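Local coordinates for protein PHOX (Pseudomonas fluorescens, PDB 4A9V) that hydrolyses phosphate monoesters as an alkaline phosphatase of the PhoX family, using a cofactor of iron and calcium ions held in a beta-propeller, at residues D291-Y299 against H370-V378; H168-F176 against E242-V250. One frame throughout, in Å; residues are numbered along the deposited sequence.

Overall arrangement
Contact 2 (168-176 with 242-250) closes along the chain before contact 1 (291-299 with 370-378) opens, so the two follow in series in the PhoX fold. Their centres lie about 19 Å apart, with nearest atoms about 4 Å apart but not touching. They belong to different sheets of the propeller: contact 2 involves strands 171-173 and 249-252 of one mixed sheet, whereas contact 1 sets the turn leading into strand 296-303 against helix 371-377. Contact 1 contains Asp292, an iron ligand, and thus holds a residue that binds the cofactor; contact 2 is placed farther off, its Phe176 side chain about 12 Å from the diiron group.

Contact 1. Residues D291-Y299 against H370-V378; sequences DDERGEFIY and HARLAASVV. With FEO (mu-oxo-diiron), chain S.
Arg372 reaches from helix 371-377 into segment 291-299 and meets three carboxylates, each turned differently against its guanidinium. Its chain runs extended from CG to NE, which carries the charged group beyond the helix surface. Arg372 grips Asp291 side-on: Arg372 NH2 donates almost straight to Asp291 OD1 (2.9 Å, 172°), while Arg372 NE reaches the syn lone pair of Asp291 OD2 at 2.8 Å. Glu293 is held end-on, with NH1 and NH2 of Arg372 converging on the single oxygen OE1 from the same face of its carboxylate, each 2.9 Å away. Glu296, bent at chi2, lays its carboxylate over one guanidinium face, the two planes only 12° apart. Glu296 OE2 is 3.6 Å from Arg372 NH1 and no N-H of Arg372 points at it, so this pairing is of charges alone; the stronger polar partner of the oxygen is Arg215, which makes a salt bridge with it. This four-residue salt-bridge network ties the helix to the type II beta turn from Glu293 to Glu296, next to the cofactor site of the beta-propeller. Asp292, between Asp291 and Glu293 in sequence, binds one iron of the mu-oxo-diiron group through OD2 at 2.0 Å, and its OD1 pairs with Arg385. Two aromatic rings pack against the helix beyond the charges. Phe297 brings CD2 to 3.3 Å from Ala375 CB, with the carbonyl of Arg372 and Ser376 OG, itself hydrogen-bonded to Arg215, at its ring edge. Tyr299 approaches more loosely, its OH 3.7 Å from the same Ala375 CB.

Contact 2. Residues H168-F176 against E242-V250; sequences HGKKVLGTF and ELNRHGWVV
Backbones 168-176 and 242-250 draw closest at Val172 and Arg245, whose CA atoms are 6.8 Å apart, and no direct backbone hydrogen bond joins them. Both contribute strands to one mixed sheet of the beta-propeller, 171-173 at its outer end and 249-252 further in, with 148-152 and 262-264 between them; the contact is made largely by the 3-10 turn and loop preceding the second strand. Arg245, bent at chi2 and chi3, curls its guanidinium to Lys171, where NH2 donates to the carbonyl O at 2.8 Å from a position tilted out of the carbonyl plane. Val172 CB lies over one face of the same guanidinium. Glu242 fixes both neighbouring groups: OE1 takes the N-H of Arg245 NE in a salt bridge, and OE2 receives His246 NE2 at 2.9 Å (168°), in the imidazole plane but from above the carboxylate plane. Arg233 adds a salt bridge to OE2. Thus held, the His246 ring presents one face to Phe176, whose CE2 comes to 3.4 Å from His246 CE1; the ring planes are inclined at 33°, an oblique pair. With CG between backbone N and carbonyl carbon (chi1 52°), the Phe176 ring swings over that face. At the ring edge, His246 CE1 also lies 3.4 Å from Leu173 O. An alanine in place of His246 would probably open a gap beside Phe176 and leave Glu242 OE2 without one of its donors. Water bridges the segments twice: one molecule accepts from Leu173 N and Arg245 NH2 and donates to Glu242 OE2, while a second sits over the centre of the Phe176 ring, accepting from Phe176 N and lying 2.9 Å from His246 ND1.

Contact 1. Residues D291-Y299 against H370-V378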
# COMPACT_ATOMS: atom_id res chain seq x y z
N ASP A 291 8.30 -4.57 -2.14
CA ASP A 291 9.14 -3.55 -1.52
C ASP A 291 9.27 -2.37 -2.48
O ASP A 291 9.92 -2.50 -3.52
CB ASP A 291 10.53 -4.17 -1.25
CG ASP A 291 11.47 -3.26 -0.51
OD1 ASP A 291 11.05 -2.17 -0.05
OD2 ASP A 291 12.64 -3.67 -0.32
N ASP A 292 8.56 -1.28 -2.21
CA ASP A 292 8.48 -0.19 -3.18
C ASP A 292 9.68 0.73 -3.10
O ASP A 292 9.68 1.76 -2.42
CB ASP A 292 7.18 0.60 -3.05
CG ASP A 292 7.11 1.74 -4.03
OD1 ASP A 292 7.97 1.81 -4.93
OD2 ASP A 292 6.17 2.56 -3.93
N GLU A 293 10.71 0.37 -3.86
CA GLU A 293 11.83 1.26 -4.12
C GLU A 293 12.44 0.80 -5.44
O GLU A 293 12.34 -0.37 -5.81
CB GLU A 293 12.83 1.19 -2.97
CG GLU A 293 13.96 2.20 -3.08
CD GLU A 293 14.78 2.35 -1.81
OE1 GLU A 293 14.24 2.18 -0.69
OE2 GLU A 293 15.97 2.69 -1.94
N ARG A 294 13.02 1.74 -6.18
CA ARG A 294 13.63 1.40 -7.47
C ARG A 294 14.68 0.33 -7.24
O ARG A 294 15.60 0.51 -6.45
CB ARG A 294 14.28 2.63 -8.11
CG ARG A 294 13.29 3.68 -8.58
CD ARG A 294 14.02 4.85 -9.21
NE ARG A 294 14.31 5.90 -8.23
CZ ARG A 294 13.47 6.89 -7.94
NH1 ARG A 294 12.32 6.99 -8.59
NH2 ARG A 294 13.70 7.64 -6.88
N GLY A 295 14.58 -0.78 -7.97
CA GLY A 295 15.57 -1.83 -7.91
C GLY A 295 15.47 -2.77 -6.73
O GLY A 295 16.39 -3.57 -6.51
N GLU A 296 14.36 -2.74 -6.00
CA GLU A 296 14.15 -3.68 -4.89
C GLU A 296 13.21 -4.82 -5.32
O GLU A 296 12.98 -5.04 -6.52
CB GLU A 296 13.66 -2.95 -3.64
CG GLU A 296 14.71 -2.02 -3.03
CD GLU A 296 15.90 -2.72 -2.38
OE1 GLU A 296 15.94 -3.96 -2.22
OE2 GLU A 296 16.80 -1.98 -1.93
N PHE A 297 12.81 -5.66 -4.37
CA PHE A 297 12.38 -7.02 -4.68
C PHE A 297 10.90 -7.30 -4.35
O PHE A 297 10.21 -6.51 -3.69
CB PHE A 297 13.26 -8.03 -3.94
CG PHE A 297 14.73 -7.78 -4.11
CD1 PHE A 297 15.28 -7.62 -5.37
CD2 PHE A 297 15.59 -7.77 -3.01
CE1 PHE A 297 16.64 -7.48 -5.54
CE2 PHE A 297 16.95 -7.58 -3.18
CZ PHE A 297 17.48 -7.42 -4.44
N ILE A 298 10.45 -8.47 -4.81
CA ILE A 298 9.15 -9.04 -4.48
C ILE A 298 9.36 -10.28 -3.60
O ILE A 298 10.21 -11.12 -3.90
CB ILE A 298 8.38 -9.42 -5.76
CG1 ILE A 298 8.07 -8.17 -6.58
CG2 ILE A 298 7.11 -10.18 -5.42
CD1 ILE A 298 7.62 -8.45 -8.00
N TYR A 299 8.57 -10.36 -2.54
CA TYR A 299 8.72 -11.37 -1.49
C TYR A 299 7.44 -12.21 -1.34
O TYR A 299 6.36 -11.83 -1.79
CB TYR A 299 9.05 -10.72 -0.14
CG TYR A 299 10.35 -9.95 -0.12
CD1 TYR A 299 10.43 -8.66 -0.64
CD2 TYR A 299 11.48 -10.47 0.51
CE1 TYR A 299 11.62 -7.94 -0.59
CE2 TYR A 299 12.65 -9.74 0.59
CZ TYR A 299 12.72 -8.49 0.04
OH TYR A 299 13.91 -7.80 0.14
N HIS A 370 17.20 -7.33 8.19
CA HIS A 370 17.95 -6.91 7.02
C HIS A 370 17.59 -7.74 5.82
O HIS A 370 18.45 -8.10 5.00
CB HIS A 370 19.44 -6.98 7.32
CG HIS A 370 19.87 -6.03 8.40
ND1 HIS A 370 20.95 -6.24 9.17
CD2 HIS A 370 19.33 -4.81 8.79
CE1 HIS A 370 21.09 -5.22 10.03
NE2 HIS A 370 20.09 -4.35 9.80
N ALA A 371 16.30 -7.94 5.60
CA ALA A 371 15.82 -8.78 4.52
C ALA A 371 16.33 -8.32 3.15
O ALA A 371 16.61 -9.15 2.29
CB ALA A 371 14.31 -8.84 4.53
N ARG A 372 16.43 -7.00 2.93
CA ARG A 372 16.93 -6.51 1.65
C ARG A 372 18.32 -7.07 1.37
O ARG A 372 18.65 -7.42 0.24
CB ARG A 372 16.99 -4.98 1.65
CG ARG A 372 15.65 -4.29 1.49
CD ARG A 372 15.82 -2.79 1.36
NE ARG A 372 14.59 -2.15 0.95
CZ ARG A 372 14.48 -0.87 0.63
NH1 ARG A 372 15.51 -0.04 0.78
NH2 ARG A 372 13.34 -0.43 0.13
N LEU A 373 19.19 -7.02 2.38
CA LEU A 373 20.56 -7.48 2.23
C LEU A 373 20.60 -8.98 1.99
O LEU A 373 21.40 -9.46 1.20
CB LEU A 373 21.39 -7.12 3.46
CG LEU A 373 21.68 -5.63 3.61
CD1 LEU A 373 22.47 -5.38 4.88
CD2 LEU A 373 22.45 -5.10 2.41
N ALA A 374 19.77 -9.73 2.70
CA ALA A 374 19.73 -11.18 2.53
C ALA A 374 19.26 -11.53 1.11
O ALA A 374 19.79 -12.44 0.47
CB ALA A 374 18.83 -11.81 3.58
N ALA A 375 18.26 -10.80 0.62
CA ALA A 375 17.73 -11.05 -0.71
C ALA A 375 18.77 -10.75 -1.80
O ALA A 375 18.83 -11.43 -2.82
CB ALA A 375 16.46 -10.23 -0.92
N SER A 376 19.61 -9.74 -1.58
CA SER A 376 20.71 -9.50 -2.50
C SER A 376 21.70 -10.66 -2.51
O SER A 376 22.18 -11.07 -3.57
CB SER A 376 21.43 -8.20 -2.17
OG SER A 376 20.61 -7.07 -2.44
N VAL A 377 22.00 -11.21 -1.34
CA VAL A 377 22.94 -12.33 -1.26
C VAL A 377 22.46 -13.50 -2.12
O VAL A 377 23.25 -14.15 -2.80
CB VAL A 377 23.15 -12.79 0.20
CG1 VAL A 377 23.87 -14.14 0.25
CG2 VAL A 377 23.94 -11.75 0.97
N VAL A 378 21.16 -13.77 -2.12
CA VAL A 378 20.64 -14.94 -2.83
C VAL A 378 20.28 -14.65 -4.28
O VAL A 378 19.85 -15.54 -5.00
CB VAL A 378 19.42 -15.58 -2.12
CG1 VAL A 378 19.72 -15.83 -0.65
CG2 VAL A 378 18.17 -14.73 -2.29
FE1 FEO S . 2.77 4.27 -0.29
FE2 FEO S . 4.51 2.64 -2.82
O FEO S . 3.12 3.81 -2.15
O HOH W 1 0.89 4.97 -1.08
O HOH W 2 3.72 6.19 -1.03

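Contact 2. Residues H168-F176 against E242-V250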
# COMPACT_ATOMS: atom_id res chain seq x y z
N HIS A 168 13.79 -4.42 26.26
CA HIS A 168 13.54 -5.84 26.01
C HIS A 168 13.18 -6.16 24.58
O HIS A 168 13.12 -7.33 24.21
CB HIS A 168 12.47 -6.37 26.95
CG HIS A 168 12.83 -6.25 28.41
ND1 HIS A 168 13.96 -6.78 28.92
CD2 HIS A 168 12.27 -5.47 29.42
CE1 HIS A 168 14.09 -6.39 30.20
NE2 HIS A 168 13.06 -5.59 30.50
N GLY A 169 13.02 -5.14 23.74
CA GLY A 169 12.86 -5.37 22.30
C GLY A 169 11.55 -6.01 21.87
O GLY A 169 11.48 -6.58 20.79
N LYS A 170 10.48 -5.77 22.62
CA LYS A 170 9.17 -6.34 22.30
C LYS A 170 8.02 -5.34 22.35
O LYS A 170 6.88 -5.72 22.07
CB LYS A 170 8.87 -7.52 23.21
CG LYS A 170 9.84 -8.67 23.01
CD LYS A 170 9.43 -9.92 23.75
CE LYS A 170 10.44 -11.03 23.52
NZ LYS A 170 10.00 -12.33 24.10
N LYS A 171 8.32 -4.08 22.64
CA LYS A 171 7.30 -3.06 22.73
C LYS A 171 7.73 -1.83 21.96
O LYS A 171 8.72 -1.19 22.30
CB LYS A 171 7.06 -2.68 24.19
CG LYS A 171 6.43 -3.80 25.00
CD LYS A 171 6.13 -3.34 26.42
CE LYS A 171 5.44 -4.43 27.22
NZ LYS A 171 5.03 -3.93 28.56
N VAL A 172 6.89 -1.39 21.03
CA VAL A 172 7.26 -0.31 20.14
C VAL A 172 6.14 0.72 20.11
O VAL A 172 4.96 0.37 20.17
CB VAL A 172 7.59 -0.84 18.72
CG1 VAL A 172 6.46 -1.69 18.17
CG2 VAL A 172 7.95 0.29 17.77
N LEU A 173 6.51 1.99 20.03
CA LEU A 173 5.55 3.06 19.83
C LEU A 173 5.30 3.26 18.34
O LEU A 173 6.19 3.63 17.57
CB LEU A 173 6.03 4.36 20.45
CG LEU A 173 6.19 4.34 21.97
CD1 LEU A 173 6.60 5.72 22.46
CD2 LEU A 173 4.93 3.87 22.66
N GLY A 174 4.05 3.04 17.96
CA GLY A 174 3.56 3.52 16.68
C GLY A 174 3.68 2.55 15.53
O GLY A 174 4.57 1.69 15.47
N THR A 175 2.75 2.72 14.60
CA THR A 175 2.91 2.36 13.22
C THR A 175 2.59 3.61 12.41
O THR A 175 1.72 4.40 12.80
CB THR A 175 1.99 1.17 12.86
OG1 THR A 175 2.24 0.74 11.52
CG2 THR A 175 0.52 1.51 13.01
N PHE A 176 3.44 3.91 11.43
CA PHE A 176 3.31 5.13 10.65
C PHE A 176 3.82 4.87 9.24
O PHE A 176 4.31 3.78 8.94
CB PHE A 176 4.02 6.32 11.34
CG PHE A 176 5.46 6.06 11.72
CD1 PHE A 176 6.47 6.15 10.78
CD2 PHE A 176 5.81 5.76 13.03
CE1 PHE A 176 7.79 5.88 11.12
CE2 PHE A 176 7.13 5.54 13.38
CZ PHE A 176 8.11 5.56 12.42
N GLU A 242 15.90 2.38 16.81
CA GLU A 242 14.50 2.67 16.49
C GLU A 242 14.22 2.44 15.01
O GLU A 242 13.12 2.02 14.65
CB GLU A 242 14.09 4.08 16.92
CG GLU A 242 12.59 4.35 16.79
CD GLU A 242 11.73 3.59 17.78
OE1 GLU A 242 12.27 2.91 18.67
OE2 GLU A 242 10.48 3.68 17.66
N LEU A 243 15.22 2.65 14.15
CA LEU A 243 15.05 2.39 12.71
C LEU A 243 14.65 0.94 12.44
O LEU A 243 14.03 0.64 11.42
CB LEU A 243 16.35 2.73 11.98
CG LEU A 243 16.21 2.94 10.47
CD1 LEU A 243 15.51 4.26 10.17
CD2 LEU A 243 17.56 2.88 9.77
N ASN A 244 15.07 0.02 13.31
CA ASN A 244 14.82 -1.40 13.11
C ASN A 244 13.43 -1.84 13.53
O ASN A 244 12.99 -2.93 13.18
CB ASN A 244 15.86 -2.23 13.85
CG ASN A 244 17.26 -1.99 13.35
OD1 ASN A 244 17.46 -1.68 12.18
ND2 ASN A 244 18.23 -2.10 14.25
N ARG A 245 12.74 -0.98 14.28
CA ARG A 245 11.46 -1.32 14.89
C ARG A 245 10.28 -0.84 14.04
O ARG A 245 9.12 -0.94 14.46
CB ARG A 245 11.42 -0.75 16.31
CG ARG A 245 12.37 -1.50 17.25
CD ARG A 245 13.06 -0.62 18.27
NE ARG A 245 12.12 0.10 19.13
CZ ARG A 245 11.51 -0.42 20.18
NH1 ARG A 245 11.75 -1.67 20.54
NH2 ARG A 245 10.65 0.31 20.88
N HIS A 246 10.59 -0.46 12.80
CA HIS A 246 9.62 -0.04 11.79
C HIS A 246 10.05 -0.60 10.46
O HIS A 246 11.20 -1.04 10.30
CB HIS A 246 9.52 1.48 11.75
CG HIS A 246 9.17 2.09 13.08
ND1 HIS A 246 7.90 2.12 13.55
CD2 HIS A 246 9.99 2.50 14.12
CE1 HIS A 246 7.92 2.57 14.82
NE2 HIS A 246 9.20 2.79 15.17
N GLY A 247 9.12 -0.63 9.51
CA GLY A 247 9.31 -1.35 8.25
C GLY A 247 8.76 -2.77 8.27
O GLY A 247 9.26 -3.64 7.55
N TRP A 248 7.70 -2.98 9.04
CA TRP A 248 7.10 -4.30 9.22
C TRP A 248 5.66 -4.31 8.78
O TRP A 248 5.03 -3.26 8.60
CB TRP A 248 7.19 -4.71 10.69
CG TRP A 248 8.59 -4.66 11.25
CD1 TRP A 248 9.15 -3.67 12.04
CD2 TRP A 248 9.64 -5.67 11.09
NE1 TRP A 248 10.45 -3.98 12.36
CE2 TRP A 248 10.79 -5.19 11.84
CE3 TRP A 248 9.72 -6.89 10.44
CZ2 TRP A 248 11.94 -5.94 11.96
CZ3 TRP A 248 10.91 -7.62 10.54
CH2 TRP A 248 11.98 -7.16 11.30
N VAL A 249 5.14 -5.52 8.59
CA VAL A 249 3.71 -5.76 8.48
C VAL A 249 3.14 -5.89 9.89
O VAL A 249 3.68 -6.61 10.73
CB VAL A 249 3.44 -7.03 7.68
CG1 VAL A 249 1.94 -7.29 7.57
CG2 VAL A 249 4.05 -6.92 6.29
N VAL A 250 2.06 -5.17 10.14
CA VAL A 250 1.45 -5.09 11.46
C VAL A 250 0.03 -5.65 11.39
O VAL A 250 -0.75 -5.28 10.51
CB VAL A 250 1.41 -3.62 11.94
CG1 VAL A 250 0.81 -3.53 13.33
CG2 VAL A 250 2.80 -3.01 11.91
O HOH W 3 9.28 2.75 19.95
O HOH W 4 6.18 2.59 11.24